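Local coordinates for protein GCN5-related N-acetyltransferase (Kribbella flavida, PDB 4MY0) that probably transfers an acetyl group from acetyl-coenzyme A to an amine substrate, possibly an aminoglycoside, as a member of the GCN5-related N-acetyltransferase family, at residues C[141-146]-C[262-267]; C[222-227]-C[254-259]; C[51-56]-C[65-70]. One frame throughout, in Å; residues are numbered along the deposited sequence. Where two conformers were deposited one is given.

Interaction 1 (C[141-146]-C[262-267]); sequences YRFSFQ and PVHLLV
V263 makes the first touch from the short helical turn of 262-267: its CG1 methyl meets the far end of the F145 ring, 3.8 Å from CZ, the two side chains pointing at one another. The same methyl also sits over a face of the H264 ring in its own turn, so it braces the imidazole while it packs on the phenyl group. H264 follows and reaches toward the strand. Its CG lies beside its own backbone N, anti to the carbonyl carbon (chi1 -59°), and this carries the ring into the corner made by the two phenylalanines. The meeting with F143 is T-shaped: the imidazole presents its edge to the face of the phenyl ring, with planes at 86° and centroids 5.1 Å apart. CE1 is the leading atom, standing 3.9 Å from F143 CD2 and nearer the rim of that ring than its middle. Against F145 the fit is different, for these planes are inclined at 43°, and H264 CE1 approaches CZ of F145 to 3.7 Å. F143, F145 and H264 thus form a buried aromatic cluster, in which strand 135-146 sends two rings from the same side of its backbone to take up one histidine. R279 of the second subunit packs against both F143 and H264. V267 comes last, where the turn runs out, and its CG2 methyl lies 4.1 Å from F145 CD1. Its amide is tied back to V263 O at 3.0 Å, a carbonyl that L266 N shares, so the two valines that touch F145 are held in one turn. V267 O meanwhile accepts a hydrogen bond from R130 NH1 of the second subunit.

Interaction 2 (C[222-227]-C[254-259]); sequences DLQVDE and HAYLSP
L223, V225, H254 and Y256 carry the backbone pairing of two parallel strands whose axes run 12° apart. H254 N donates to L223 O (2.7 Å), V225 N to H254 O (2.7 Å), and Y256 N to V225 O (3.1 Å) in an almost straight bond. H254 is thus held through both its N-H and its C=O by residues flanking Q224. The apolar share is small: V225 CB and A255 CB lie 3.9 Å apart on the face that W240 covers. That tryptophan belongs to helix 233-244, which links the strands as the crossover of a beta-alpha-beta unit, as in the GNAT fold. Polar side chains occupy the opposite face. The extended Q224 ends at the edge of the Y256 ring, CD 3.7 Å from CE2, with amide and ring nearly perpendicular. Its NE2 donates to D226 OD1 (2.7 Å), beside the classic bulge at D226 and E227. D222 OD2 stands 3.7 Å from H254 NE2, while H254 ND1 is hydrogen-bonded to S144 OG. Main-chain bonds therefore do the gripping, and the carboxylate of D222 probably adds only electrostatic influence on the imidazole.

Interaction 3 (C[51-56]-C[65-70]); sequences GRFLGV and AARIWD
R52 and I68 are bound to each other twice, once through the backbone and once through the arginine side chain. I68 N donates to R52 O at 2.9 Å, and further along the hairpin L54 and A66 exchange a pair of bonds, L54 N to A66 O at 2.8 Å and A66 N to L54 O at 2.9 Å. This is regular antiparallel pairing, with L54 and A66 the hydrogen-bonded pair and F53-R67 and G55-A65 the non-hydrogen-bonded pairs flanking it. In the side-chain bond R52 NE meets I68 O at 2.8 Å, the oxygen lying close to the guanidinium plane; NH2 adds a weak second bond to the same carbonyl. A bend at chi3 (31°) turns the guanidinium into this position. The charge contact uses a face of the group instead: the D70 carboxylate stacks over it with planes 30° apart, and OD1 is 2.9 Å from NH2, a salt bridge without an N-H aimed at the oxygen. E46 and D50 form further salt bridges with the guanidinium. A leucine in place of R52 would probably leave I68 O without its side-chain donor and the carboxylates of D70, E46 and D50 gathered without their shared positive charge. The apolar contacts centre on F53, where R67 CB makes a CH-pi contact over the face, 4.2 Å from the ring centroid, and A65 CB approaches its edge. F53 also packs on A44 and F47 of helix 34-49, which ends in a Schellman motif at G51, just ahead of R52. L54 and I68, on the other face of the hairpin, lie against helix 99-113, while strand 78-90 continues the sheet beyond 65-70.

From the N terminus, interaction 3 closes first, a short loop of eight residues that turns strands 53-58 and 61-75 into a hairpin of the N-terminal GNAT domain. The chain then runs to strand 135-146, where interaction 1 opens. Before that loop is shut, 222-227 and 254-259, joined through helix 233-244, pair side by side, so interaction 2, a strand pair of the second GNAT domain, lies within the span of interaction 1. The latter closes soon afterwards, setting the short helix 263-266 against strand 135-146. Interactions 1 and 2 also touch: F143 O and A255 N probably share a hydrogen bond. Interaction 3 lies across the chain's centre, about 37 Å from interaction 1, centre to centre.

Interaction 1 (C[141-146]-C[262-267])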
ATOM      1  N   TYR C 141      20.079  -7.780 -13.389  1.00 20.44           N
ATOM      2  CA  TYR C 141      18.895  -8.463 -12.864  1.00 22.81           C
ATOM      3  C   TYR C 141      18.976  -8.567 -11.354  1.00 25.64           C
ATOM      4  O   TYR C 141      20.041  -8.878 -10.812  1.00 23.94           O
ATOM      5  CB  TYR C 141      18.811  -9.899 -13.398  1.00 23.18           C
ATOM      6  CG  TYR C 141      18.710 -10.056 -14.896  1.00 28.37           C
ATOM      7  CD1 TYR C 141      17.474 -10.149 -15.528  1.00 28.69           C
ATOM      8  CD2 TYR C 141      19.854 -10.169 -15.671  1.00 33.32           C
ATOM      9  CE1 TYR C 141      17.386 -10.322 -16.904  1.00 35.10           C
ATOM     10  CE2 TYR C 141      19.777 -10.339 -17.044  1.00 37.83           C
ATOM     11  CZ  TYR C 141      18.546 -10.416 -17.654  1.00 41.43           C
ATOM     12  OH  TYR C 141      18.483 -10.586 -19.022  1.00 49.59           O
ATOM     13  N   ARG C 142      17.852  -8.345 -10.674  1.00 17.07           N
ATOM     14  CA  ARG C 142      17.780  -8.655  -9.248  1.00 20.49           C
ATOM     15  C   ARG C 142      16.667  -9.666  -8.992  1.00 21.67           C
ATOM     16  O   ARG C 142      15.518  -9.426  -9.348  1.00 21.04           O
ATOM     17  CB  ARG C 142      17.575  -7.401  -8.368  1.00 18.65           C
ATOM     18  CG  ARG C 142      17.947  -7.663  -6.875  1.00 22.05           C
ATOM     19  CD  ARG C 142      17.397  -6.596  -5.912  1.00 24.50           C
ATOM     20  NE  ARG C 142      15.937  -6.636  -5.809  1.00 25.61           N
ATOM     21  CZ  ARG C 142      15.237  -5.962  -4.901  1.00 30.47           C
ATOM     22  NH1 ARG C 142      15.867  -5.205  -4.019  1.00 26.92           N
ATOM     23  NH2 ARG C 142      13.910  -6.038  -4.877  1.00 30.93           N
ATOM     24  N   PHE C 143      17.008 -10.792  -8.376  1.00 17.58           N
ATOM     25  CA  PHE C 143      16.003 -11.795  -8.036  1.00 20.19           C
ATOM     26  C   PHE C 143      15.861 -11.919  -6.524  1.00 22.20           C
ATOM     27  O   PHE C 143      16.783 -11.565  -5.784  1.00 25.11           O
ATOM     28  CB  PHE C 143      16.360 -13.149  -8.665  1.00 22.97           C
ATOM     29  CG  PHE C 143      16.289 -13.140 -10.174  1.00 27.07           C
ATOM     30  CD1 PHE C 143      15.058 -13.148 -10.823  1.00 25.76           C
ATOM     31  CD2 PHE C 143      17.445 -13.097 -10.937  1.00 28.57           C
ATOM     32  CE1 PHE C 143      14.987 -13.121 -12.222  1.00 28.55           C
ATOM     33  CE2 PHE C 143      17.381 -13.077 -12.337  1.00 26.42           C
ATOM     34  CZ  PHE C 143      16.157 -13.091 -12.972  1.00 27.28           C
ATOM     35  N   SER C 144      14.708 -12.396  -6.059  1.00 20.69           N
ATOM     36  CA  SER C 144      14.488 -12.505  -4.621  1.00 22.76           C
ATOM     37  C   SER C 144      14.160 -13.939  -4.229  1.00 23.41           C
ATOM     38  O   SER C 144      13.243 -14.552  -4.786  1.00 21.03           O
ATOM     39  CB  SER C 144      13.365 -11.558  -4.174  1.00 26.92           C
ATOM     40  OG  SER C 144      13.618 -10.229  -4.608  1.00 29.31           O
ATOM     41  N   PHE C 145      14.908 -14.462  -3.260  1.00 24.61           N
ATOM     42  CA  PHE C 145      14.712 -15.829  -2.795  1.00 26.14           C
ATOM     43  C   PHE C 145      14.276 -15.853  -1.337  1.00 24.33           C
ATOM     44  O   PHE C 145      14.417 -14.852  -0.615  1.00 22.26           O
ATOM     45  CB  PHE C 145      16.020 -16.615  -2.951  1.00 24.51           C
ATOM     46  CG  PHE C 145      16.571 -16.592  -4.356  1.00 26.75           C
ATOM     47  CD1 PHE C 145      16.206 -17.565  -5.268  1.00 23.97           C
ATOM     48  CD2 PHE C 145      17.437 -15.581  -4.769  1.00 28.21           C
ATOM     49  CE1 PHE C 145      16.698 -17.544  -6.576  1.00 25.11           C
ATOM     50  CE2 PHE C 145      17.944 -15.550  -6.079  1.00 25.80           C
ATOM     51  CZ  PHE C 145      17.568 -16.528  -6.985  1.00 23.47           C
ATOM     52  N   GLN C 146      13.749 -16.991  -0.897  1.00 28.15           N
ATOM     53  CA  GLN C 146      13.443 -17.177   0.522  1.00 29.23           C
ATOM     54  C   GLN C 146      14.735 -17.568   1.237  1.00 26.60           C
ATOM     55  O   GLN C 146      15.419 -18.515   0.830  1.00 27.47           O
ATOM     56  CB  GLN C 146      12.384 -18.267   0.718  1.00 27.59           C
ATOM     57  CG  GLN C 146      11.181 -18.134  -0.209  1.00 32.89           C
ATOM     58  CD  GLN C 146      10.117 -19.211   0.042  1.00 44.59           C
ATOM     59  OE1 GLN C 146      10.065 -19.820   1.116  1.00 49.73           O
ATOM     60  NE2 GLN C 146       9.268 -19.444  -0.954  1.00 45.68           N
ATOM     61  N   PRO C 262      23.435 -20.725 -11.601  1.00 29.31           N
ATOM     62  CA  PRO C 262      23.121 -22.067 -11.099  1.00 30.65           C
ATOM     63  C   PRO C 262      22.207 -22.094  -9.872  1.00 28.49           C
ATOM     64  O   PRO C 262      21.628 -23.143  -9.602  1.00 30.30           O
ATOM     65  CB  PRO C 262      24.500 -22.631 -10.722  1.00 32.70           C
ATOM     66  CG  PRO C 262      25.403 -21.440 -10.605  1.00 33.02           C
ATOM     67  CD  PRO C 262      24.890 -20.488 -11.643  1.00 29.63           C
ATOM     68  N   VAL C 263      22.089 -20.989  -9.136  1.00 27.55           N
ATOM     69  CA  VAL C 263      21.262 -20.993  -7.930  1.00 30.09           C
ATOM     70  C   VAL C 263      19.792 -21.347  -8.247  1.00 32.30           C
ATOM     71  O   VAL C 263      19.101 -21.954  -7.421  1.00 36.01           O
ATOM     72  CB  VAL C 263      21.353 -19.652  -7.158  1.00 30.61           C
ATOM     73  CG1 VAL C 263      20.686 -18.523  -7.942  1.00 28.06           C
ATOM     74  CG2 VAL C 263      20.714 -19.780  -5.780  1.00 32.69           C
ATOM     75  N   HIS C 264      19.324 -20.993  -9.445  1.00 26.82           N
ATOM     76  CA  HIS C 264      17.941 -21.282  -9.834  1.00 27.49           C
ATOM     77  C   HIS C 264      17.737 -22.794  -9.949  1.00 30.63           C
ATOM     78  O   HIS C 264      16.620 -23.303  -9.792  1.00 29.55           O
ATOM     79  CB  HIS C 264      17.591 -20.593 -11.164  1.00 30.50           C
ATOM     80  CG  HIS C 264      17.738 -19.097 -11.139  1.00 29.70           C
ATOM     81  ND1 HIS C 264      16.884 -18.275 -10.434  1.00 29.98           N
ATOM     82  CD2 HIS C 264      18.634 -18.277 -11.742  1.00 30.13           C
ATOM     83  CE1 HIS C 264      17.257 -17.017 -10.594  1.00 33.78           C
ATOM     84  NE2 HIS C 264      18.316 -16.991 -11.384  1.00 31.42           N
ATOM     85  N   LEU C 265      18.828 -23.510 -10.211  1.00 29.15           N
ATOM     86  CA  LEU C 265      18.785 -24.961 -10.356  1.00 30.76           C
ATOM     87  C   LEU C 265      18.936 -25.666  -9.009  1.00 32.06           C
ATOM     88  O   LEU C 265      18.651 -26.858  -8.885  1.00 32.35           O
ATOM     89  CB  LEU C 265      19.897 -25.427 -11.310  1.00 33.84           C
ATOM     90  CG  LEU C 265      19.920 -24.848 -12.727  1.00 32.90           C
ATOM     91  CD1 LEU C 265      21.214 -25.205 -13.445  1.00 35.87           C
ATOM     92  CD2 LEU C 265      18.726 -25.343 -13.524  1.00 32.17           C
ATOM     93  N   LEU C 266      19.390 -24.926  -8.002  1.00 32.12           N
ATOM     94  CA  LEU C 266      19.694 -25.503  -6.693  1.00 31.36           C
ATOM     95  C   LEU C 266      18.566 -25.319  -5.676  1.00 31.91           C
ATOM     96  O   LEU C 266      18.298 -26.222  -4.880  1.00 31.63           O
ATOM     97  CB  LEU C 266      20.976 -24.879  -6.131  1.00 33.20           C
ATOM     98  CG  LEU C 266      22.289 -25.162  -6.862  1.00 35.02           C
ATOM     99  CD1 LEU C 266      23.413 -24.284  -6.335  1.00 39.22           C
ATOM    100  CD2 LEU C 266      22.643 -26.613  -6.693  1.00 37.10           C
ATOM    101  N   VAL C 267      17.921 -24.152  -5.681  1.00 28.70           N
ATOM    102  CA  VAL C 267      16.941 -23.849  -4.633  1.00 32.52           C
ATOM    103  C   VAL C 267      15.583 -24.472  -4.899  1.00 31.42           C
ATOM    104  O   VAL C 267      15.162 -24.602  -6.051  1.00 34.71           O
ATOM    105  CB  VAL C 267      16.767 -22.343  -4.402  1.00 28.72           C
ATOM    106  CG1 VAL C 267      18.079 -21.737  -4.004  1.00 31.20           C
ATOM    107  CG2 VAL C 267      16.235 -21.666  -5.647  1.00 25.69           C
TER

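Interaction 2 (C[222-227]-C[254-259])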
ATOM      1  N   ASP C 222      15.895  -7.117   4.839  1.00 25.13           N
ATOM      2  CA  ASP C 222      16.309  -8.304   4.092  1.00 25.60           C
ATOM      3  C   ASP C 222      17.814  -8.294   3.820  1.00 20.02           C
ATOM      4  O   ASP C 222      18.511  -7.323   4.130  1.00 20.79           O
ATOM      5  CB  ASP C 222      15.528  -8.413   2.787  1.00 28.90           C
ATOM      6  CG  ASP C 222      14.038  -8.631   3.026  1.00 43.10           C
ATOM      7  OD1 ASP C 222      13.677  -9.495   3.876  1.00 43.75           O
ATOM      8  OD2 ASP C 222      13.238  -7.927   2.370  1.00 48.17           O
ATOM      9  N   LEU C 223      18.310  -9.371   3.227  1.00 20.85           N
ATOM     10  CA  LEU C 223      19.711  -9.416   2.832  1.00 24.92           C
ATOM     11  C   LEU C 223      19.802  -9.272   1.318  1.00 22.80           C
ATOM     12  O   LEU C 223      18.877  -9.653   0.570  1.00 21.70           O
ATOM     13  CB  LEU C 223      20.366 -10.714   3.300  1.00 24.71           C
ATOM     14  CG  LEU C 223      20.473 -10.882   4.810  1.00 27.36           C
ATOM     15  CD1 LEU C 223      20.899 -12.300   5.144  1.00 30.79           C
ATOM     16  CD2 LEU C 223      21.459  -9.883   5.391  1.00 23.42           C
ATOM     17  N   GLN C 224      20.897  -8.681   0.873  1.00 20.53           N
ATOM     18  CA  GLN C 224      21.114  -8.484  -0.544  1.00 20.88           C
ATOM     19  C   GLN C 224      22.505  -9.009  -0.891  1.00 17.79           C
ATOM     20  O   GLN C 224      23.495  -8.619  -0.272  1.00 18.40           O
ATOM     21  CB  GLN C 224      21.034  -7.006  -0.886  1.00 22.91           C
ATOM     22  CG  GLN C 224      21.554  -6.703  -2.278  1.00 29.59           C
ATOM     23  CD  GLN C 224      21.623  -5.224  -2.555  1.00 37.61           C
ATOM     24  OE1 GLN C 224      20.601  -4.546  -2.588  1.00 37.99           O
ATOM     25  NE2 GLN C 224      22.838  -4.708  -2.755  1.00 43.41           N
ATOM     26  N   VAL C 225      22.571  -9.890  -1.878  1.00 21.03           N
ATOM     27  CA  VAL C 225      23.855 -10.414  -2.340  1.00 21.79           C
ATOM     28  C   VAL C 225      24.348  -9.525  -3.482  1.00 22.69           C
ATOM     29  O   VAL C 225      23.654  -9.375  -4.489  1.00 23.45           O
ATOM     30  CB  VAL C 225      23.703 -11.872  -2.795  1.00 21.83           C
ATOM     31  CG1 VAL C 225      24.977 -12.371  -3.476  1.00 22.43           C
ATOM     32  CG2 VAL C 225      23.335 -12.758  -1.598  1.00 22.96           C
ATOM     33  N   ASP C 226      25.511  -8.894  -3.306  1.00 23.34           N
ATOM     34  CA  ASP C 226      26.105  -8.066  -4.358  1.00 24.02           C
ATOM     35  C   ASP C 226      26.771  -8.954  -5.398  1.00 25.62           C
ATOM     36  O   ASP C 226      26.787  -8.642  -6.589  1.00 26.77           O
ATOM     37  CB  ASP C 226      27.167  -7.111  -3.796  1.00 30.34           C
ATOM     38  CG  ASP C 226      26.577  -5.960  -3.001  1.00 39.36           C
ATOM     39  OD1 ASP C 226      25.366  -5.664  -3.151  1.00 40.81           O
ATOM     40  OD2 ASP C 226      27.350  -5.336  -2.233  1.00 46.53           O
ATOM     41  N   GLU C 227      27.360 -10.051  -4.934  1.00 27.45           N
ATOM     42  CA  GLU C 227      28.073 -10.945  -5.831  1.00 23.63           C
ATOM     43  C   GLU C 227      28.354 -12.275  -5.157  1.00 26.15           C
ATOM     44  O   GLU C 227      28.767 -12.309  -3.991  1.00 27.32           O
ATOM     45  CB  GLU C 227      29.389 -10.309  -6.321  1.00 23.45           C
ATOM     46  CG  GLU C 227      30.142 -11.193  -7.324  1.00 32.10           C
ATOM     47  CD  GLU C 227      31.364 -10.505  -7.954  1.00 43.53           C
ATOM     48  OE1 GLU C 227      31.901  -9.550  -7.346  1.00 48.84           O
ATOM     49  OE2 GLU C 227      31.789 -10.934  -9.058  1.00 45.35           O
ATOM     50  N   HIS C 254      17.687 -10.847  -1.538  1.00 17.65           N
ATOM     51  CA  HIS C 254      17.712 -10.364  -2.909  1.00 19.60           C
ATOM     52  C   HIS C 254      19.110 -10.649  -3.472  1.00 26.40           C
ATOM     53  O   HIS C 254      20.106 -10.580  -2.740  1.00 31.10           O
ATOM     54  CB  HIS C 254      17.420  -8.861  -2.958  1.00 22.91           C
ATOM     55  CG  HIS C 254      16.138  -8.461  -2.285  1.00 26.23           C
ATOM     56  ND1 HIS C 254      14.900  -8.875  -2.729  1.00 27.22           N
ATOM     57  CD2 HIS C 254      15.906  -7.660  -1.215  1.00 30.02           C
ATOM     58  CE1 HIS C 254      13.960  -8.356  -1.955  1.00 31.49           C
ATOM     59  NE2 HIS C 254      14.544  -7.619  -1.026  1.00 33.62           N
ATOM     60  N   ALA C 255      19.202 -10.988  -4.755  1.00 20.84           N
ATOM     61  CA  ALA C 255      20.522 -11.230  -5.335  1.00 23.44           C
ATOM     62  C   ALA C 255      20.667 -10.640  -6.721  1.00 24.50           C
ATOM     63  O   ALA C 255      19.769 -10.754  -7.574  1.00 20.69           O
ATOM     64  CB  ALA C 255      20.844 -12.711  -5.354  1.00 22.39           C
ATOM     65  N   TYR C 256      21.809 -10.006  -6.938  1.00 25.56           N
ATOM     66  CA  TYR C 256      22.197  -9.597  -8.275  1.00 26.94           C
ATOM     67  C   TYR C 256      22.972 -10.733  -8.912  1.00 25.86           C
ATOM     68  O   TYR C 256      24.015 -11.165  -8.396  1.00 25.58           O
ATOM     69  CB  TYR C 256      23.027  -8.316  -8.222  1.00 24.70           C
ATOM     70  CG  TYR C 256      22.180  -7.132  -7.863  1.00 22.95           C
ATOM     71  CD1 TYR C 256      21.393  -6.511  -8.827  1.00 21.05           C
ATOM     72  CD2 TYR C 256      22.129  -6.648  -6.553  1.00 22.54           C
ATOM     73  CE1 TYR C 256      20.587  -5.437  -8.509  1.00 18.55           C
ATOM     74  CE2 TYR C 256      21.328  -5.560  -6.228  1.00 23.70           C
ATOM     75  CZ  TYR C 256      20.562  -4.964  -7.218  1.00 21.66           C
ATOM     76  OH  TYR C 256      19.755  -3.889  -6.926  1.00 27.77           O
ATOM     77  N   LEU C 257      22.435 -11.231 -10.022  1.00 24.98           N
ATOM     78  CA  LEU C 257      23.040 -12.331 -10.766  1.00 33.65           C
ATOM     79  C   LEU C 257      22.351 -12.537 -12.114  1.00 39.52           C
ATOM     80  O   LEU C 257      21.264 -12.009 -12.353  1.00 42.28           O
ATOM     81  CB  LEU C 257      22.992 -13.627  -9.953  1.00 37.66           C
ATOM     82  CG  LEU C 257      21.878 -13.892  -8.949  1.00 32.54           C
ATOM     83  CD1 LEU C 257      20.615 -14.347  -9.632  1.00 32.57           C
ATOM     84  CD2 LEU C 257      22.376 -14.948  -7.992  1.00 26.78           C
ATOM     85  N   SER C 258      22.980 -13.312 -12.989  1.00 38.13           N
ATOM     86  CA  SER C 258      22.368 -13.651 -14.273  1.00 38.72           C
ATOM     87  C   SER C 258      21.147 -14.558 -14.097  1.00 43.38           C
ATOM     88  O   SER C 258      21.065 -15.304 -13.118  1.00 43.88           O
ATOM     89  CB  SER C 258      23.404 -14.334 -15.161  1.00 45.37           C
ATOM     90  OG  SER C 258      22.778 -15.180 -16.109  1.00 51.21           O
ATOM     91  N   PRO C 259      20.184 -14.507 -15.044  1.00 45.84           N
ATOM     92  CA  PRO C 259      19.084 -15.482 -14.997  1.00 45.86           C
ATOM     93  C   PRO C 259      19.598 -16.882 -15.334  1.00 46.38           C
ATOM     94  O   PRO C 259      18.863 -17.857 -15.157  1.00 48.22           O
ATOM     95  CB  PRO C 259      18.117 -14.984 -16.080  1.00 45.85           C
ATOM     96  CG  PRO C 259      18.978 -14.186 -17.025  1.00 47.15           C
ATOM     97  CD  PRO C 259      20.062 -13.577 -16.183  1.00 45.87           C
TER

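Interaction 3 (C[51-56]-C[65-70])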
ATOM      1  N   GLY C  51      42.452  13.069 -15.336  1.00 32.78           N
ATOM      2  CA  GLY C  51      41.904  13.643 -16.556  1.00 28.99           C
ATOM      3  C   GLY C  51      40.599  12.977 -16.962  1.00 31.84           C
ATOM      4  O   GLY C  51      40.261  12.898 -18.149  1.00 30.69           O
ATOM      5  N   ARG C  52      39.854  12.503 -15.971  1.00 25.58           N
ATOM      6  CA  ARG C  52      38.604  11.804 -16.244  1.00 28.03           C
ATOM      7  C   ARG C  52      37.383  12.499 -15.627  1.00 27.42           C
ATOM      8  O   ARG C  52      36.368  11.854 -15.306  1.00 25.57           O
ATOM      9  CB  ARG C  52      38.715  10.337 -15.799  1.00 28.80           C
ATOM     10  CG  ARG C  52      39.679   9.486 -16.657  1.00 31.59           C
ATOM     11  CD  ARG C  52      40.227   8.273 -15.899  1.00 35.37           C
ATOM     12  NE  ARG C  52      39.257   7.785 -14.935  1.00 44.95           N
ATOM     13  CZ  ARG C  52      39.542   7.418 -13.692  1.00 43.13           C
ATOM     14  NH1 ARG C  52      40.787   7.452 -13.249  1.00 38.47           N
ATOM     15  NH2 ARG C  52      38.569   7.005 -12.894  1.00 45.20           N
ATOM     16  N   PHE C  53      37.469  13.820 -15.489  1.00 25.40           N
ATOM     17  CA  PHE C  53      36.337  14.620 -15.008  1.00 25.96           C
ATOM     18  C   PHE C  53      36.148  15.829 -15.936  1.00 28.10           C
ATOM     19  O   PHE C  53      36.925  16.800 -15.884  1.00 25.66           O
ATOM     20  CB  PHE C  53      36.591  15.099 -13.570  1.00 25.07           C
ATOM     21  CG  PHE C  53      35.341  15.241 -12.742  1.00 30.12           C
ATOM     22  CD1 PHE C  53      35.345  14.893 -11.401  1.00 23.39           C
ATOM     23  CD2 PHE C  53      34.158  15.724 -13.304  1.00 29.55           C
ATOM     24  CE1 PHE C  53      34.188  15.011 -10.622  1.00 25.47           C
ATOM     25  CE2 PHE C  53      32.998  15.846 -12.540  1.00 28.46           C
ATOM     26  CZ  PHE C  53      33.010  15.481 -11.191  1.00 26.49           C
ATOM     27  N   LEU C  54      35.129  15.770 -16.784  1.00 21.60           N
ATOM     28  CA  LEU C  54      34.898  16.830 -17.759  1.00 28.13           C
ATOM     29  C   LEU C  54      33.733  17.723 -17.353  1.00 28.58           C
ATOM     30  O   LEU C  54      32.831  17.297 -16.627  1.00 20.22           O
ATOM     31  CB  LEU C  54      34.653  16.245 -19.147  1.00 28.80           C
ATOM     32  CG  LEU C  54      35.903  15.598 -19.757  1.00 34.29           C
ATOM     33  CD1 LEU C  54      35.536  14.829 -20.969  1.00 35.77           C
ATOM     34  CD2 LEU C  54      36.916  16.653 -20.125  1.00 33.83           C
ATOM     35  N   GLY C  55      33.759  18.969 -17.809  1.00 27.65           N
ATOM     36  CA  GLY C  55      32.654  19.865 -17.532  1.00 25.84           C
ATOM     37  C   GLY C  55      32.436  20.866 -18.645  1.00 27.01           C
ATOM     38  O   GLY C  55      33.253  20.974 -19.573  1.00 26.81           O
ATOM     39  N   VAL C  56      31.316  21.581 -18.564  1.00 20.71           N
ATOM     40  CA  VAL C  56      31.086  22.734 -19.422  1.00 21.19           C
ATOM     41  C   VAL C  56      30.982  23.966 -18.532  1.00 26.67           C
ATOM     42  O   VAL C  56      30.299  23.916 -17.502  1.00 22.47           O
ATOM     43  CB  VAL C  56      29.798  22.598 -20.240  1.00 23.87           C
ATOM     44  CG1 VAL C  56      29.486  23.925 -20.945  1.00 24.73           C
ATOM     45  CG2 VAL C  56      29.942  21.476 -21.259  1.00 23.06           C
ATOM     46  N   ALA C  65      28.583  18.726 -16.023  1.00 21.42           N
ATOM     47  CA  ALA C  65      29.739  17.903 -15.647  1.00 23.60           C
ATOM     48  C   ALA C  65      29.463  16.422 -15.863  1.00 21.84           C
ATOM     49  O   ALA C  65      28.316  15.994 -15.833  1.00 17.86           O
ATOM     50  CB  ALA C  65      30.142  18.169 -14.179  1.00 21.19           C
ATOM     51  N   ALA C  66      30.522  15.652 -16.088  1.00 20.00           N
ATOM     52  CA  ALA C  66      30.416  14.207 -16.262  1.00 22.70           C
ATOM     53  C   ALA C  66      31.763  13.612 -15.945  1.00 21.97           C
ATOM     54  O   ALA C  66      32.801  14.268 -16.129  1.00 26.15           O
ATOM     55  CB  ALA C  66      30.022  13.855 -17.686  1.00 17.48           C
ATOM     56  N   ARG C  67      31.775  12.381 -15.454  0.56 20.78           N
ATOM     57  CA  ARG C  67      33.049  11.727 -15.182  0.56 25.02           C
ATOM     58  C   ARG C  67      33.160  10.363 -15.858  0.56 23.20           C
ATOM     59  O   ARG C  67      32.159   9.766 -16.275  0.56 19.75           O
ATOM     60  CB  ARG C  67      33.331  11.646 -13.673  0.56 29.64           C
ATOM     61  CG  ARG C  67      32.345  10.821 -12.888  0.56 32.19           C
ATOM     62  CD  ARG C  67      32.379  11.168 -11.394  0.56 33.58           C
ATOM     63  NE  ARG C  67      31.028  11.146 -10.839  0.56 34.61           N
ATOM     64  CZ  ARG C  67      30.484  10.107 -10.211  0.56 34.81           C
ATOM     65  NH1 ARG C  67      29.243  10.197  -9.759  0.56 27.09           N
ATOM     66  NH2 ARG C  67      31.173   8.981 -10.028  0.56 36.29           N
ATOM     67  N   ILE C  68      34.394   9.890 -15.974  1.00 24.26           N
ATOM     68  CA  ILE C  68      34.689   8.655 -16.673  1.00 25.05           C
ATOM     69  C   ILE C  68      35.371   7.655 -15.743  1.00 23.46           C
ATOM     70  O   ILE C  68      36.489   7.893 -15.306  1.00 25.96           O
ATOM     71  CB  ILE C  68      35.643   8.946 -17.846  1.00 26.75           C
ATOM     72  CG1 ILE C  68      35.041  10.004 -18.765  1.00 25.38           C
ATOM     73  CG2 ILE C  68      35.960   7.673 -18.643  1.00 23.20           C
ATOM     74  CD1 ILE C  68      35.979  10.419 -19.871  1.00 26.70           C
ATOM     75  N   TRP C  69      34.705   6.535 -15.452  1.00 22.51           N
ATOM     76  CA  TRP C  69      35.361   5.440 -14.731  1.00 24.20           C
ATOM     77  C   TRP C  69      36.306   4.704 -15.665  1.00 27.03           C
ATOM     78  O   TRP C  69      35.938   4.405 -16.814  1.00 28.26           O
ATOM     79  CB  TRP C  69      34.330   4.427 -14.219  1.00 23.15           C
ATOM     80  CG  TRP C  69      33.545   4.862 -13.027  1.00 26.09           C
ATOM     81  CD1 TRP C  69      32.282   5.380 -13.021  1.00 26.40           C
ATOM     82  CD2 TRP C  69      33.955   4.784 -11.658  1.00 26.82           C
ATOM     83  NE1 TRP C  69      31.889   5.646 -11.732  1.00 28.74           N
ATOM     84  CE2 TRP C  69      32.899   5.286 -10.876  1.00 27.98           C
ATOM     85  CE3 TRP C  69      35.118   4.343 -11.019  1.00 30.88           C
ATOM     86  CZ2 TRP C  69      32.970   5.357  -9.483  1.00 29.19           C
ATOM     87  CZ3 TRP C  69      35.192   4.418  -9.642  1.00 31.03           C
ATOM     88  CH2 TRP C  69      34.127   4.914  -8.887  1.00 30.70           C
ATOM     89  N   ASP C  70      37.508   4.394 -15.179  1.00 26.31           N
ATOM     90  CA  ASP C  70      38.468   3.584 -15.927  1.00 30.57           C
ATOM     91  C   ASP C  70      38.205   2.099 -15.676  1.00 30.84           C
ATOM     92  O   ASP C  70      38.914   1.449 -14.906  1.00 34.85           O
ATOM     93  CB  ASP C  70      39.908   3.949 -15.532  1.00 41.89           C
ATOM     94  CG  ASP C  70      40.124   3.929 -14.026  1.00 49.65           C
ATOM     95  OD1 ASP C  70      39.152   4.189 -13.277  1.00 49.53           O
ATOM     96  OD2 ASP C  70      41.266   3.645 -13.594  1.00 55.08           O
TER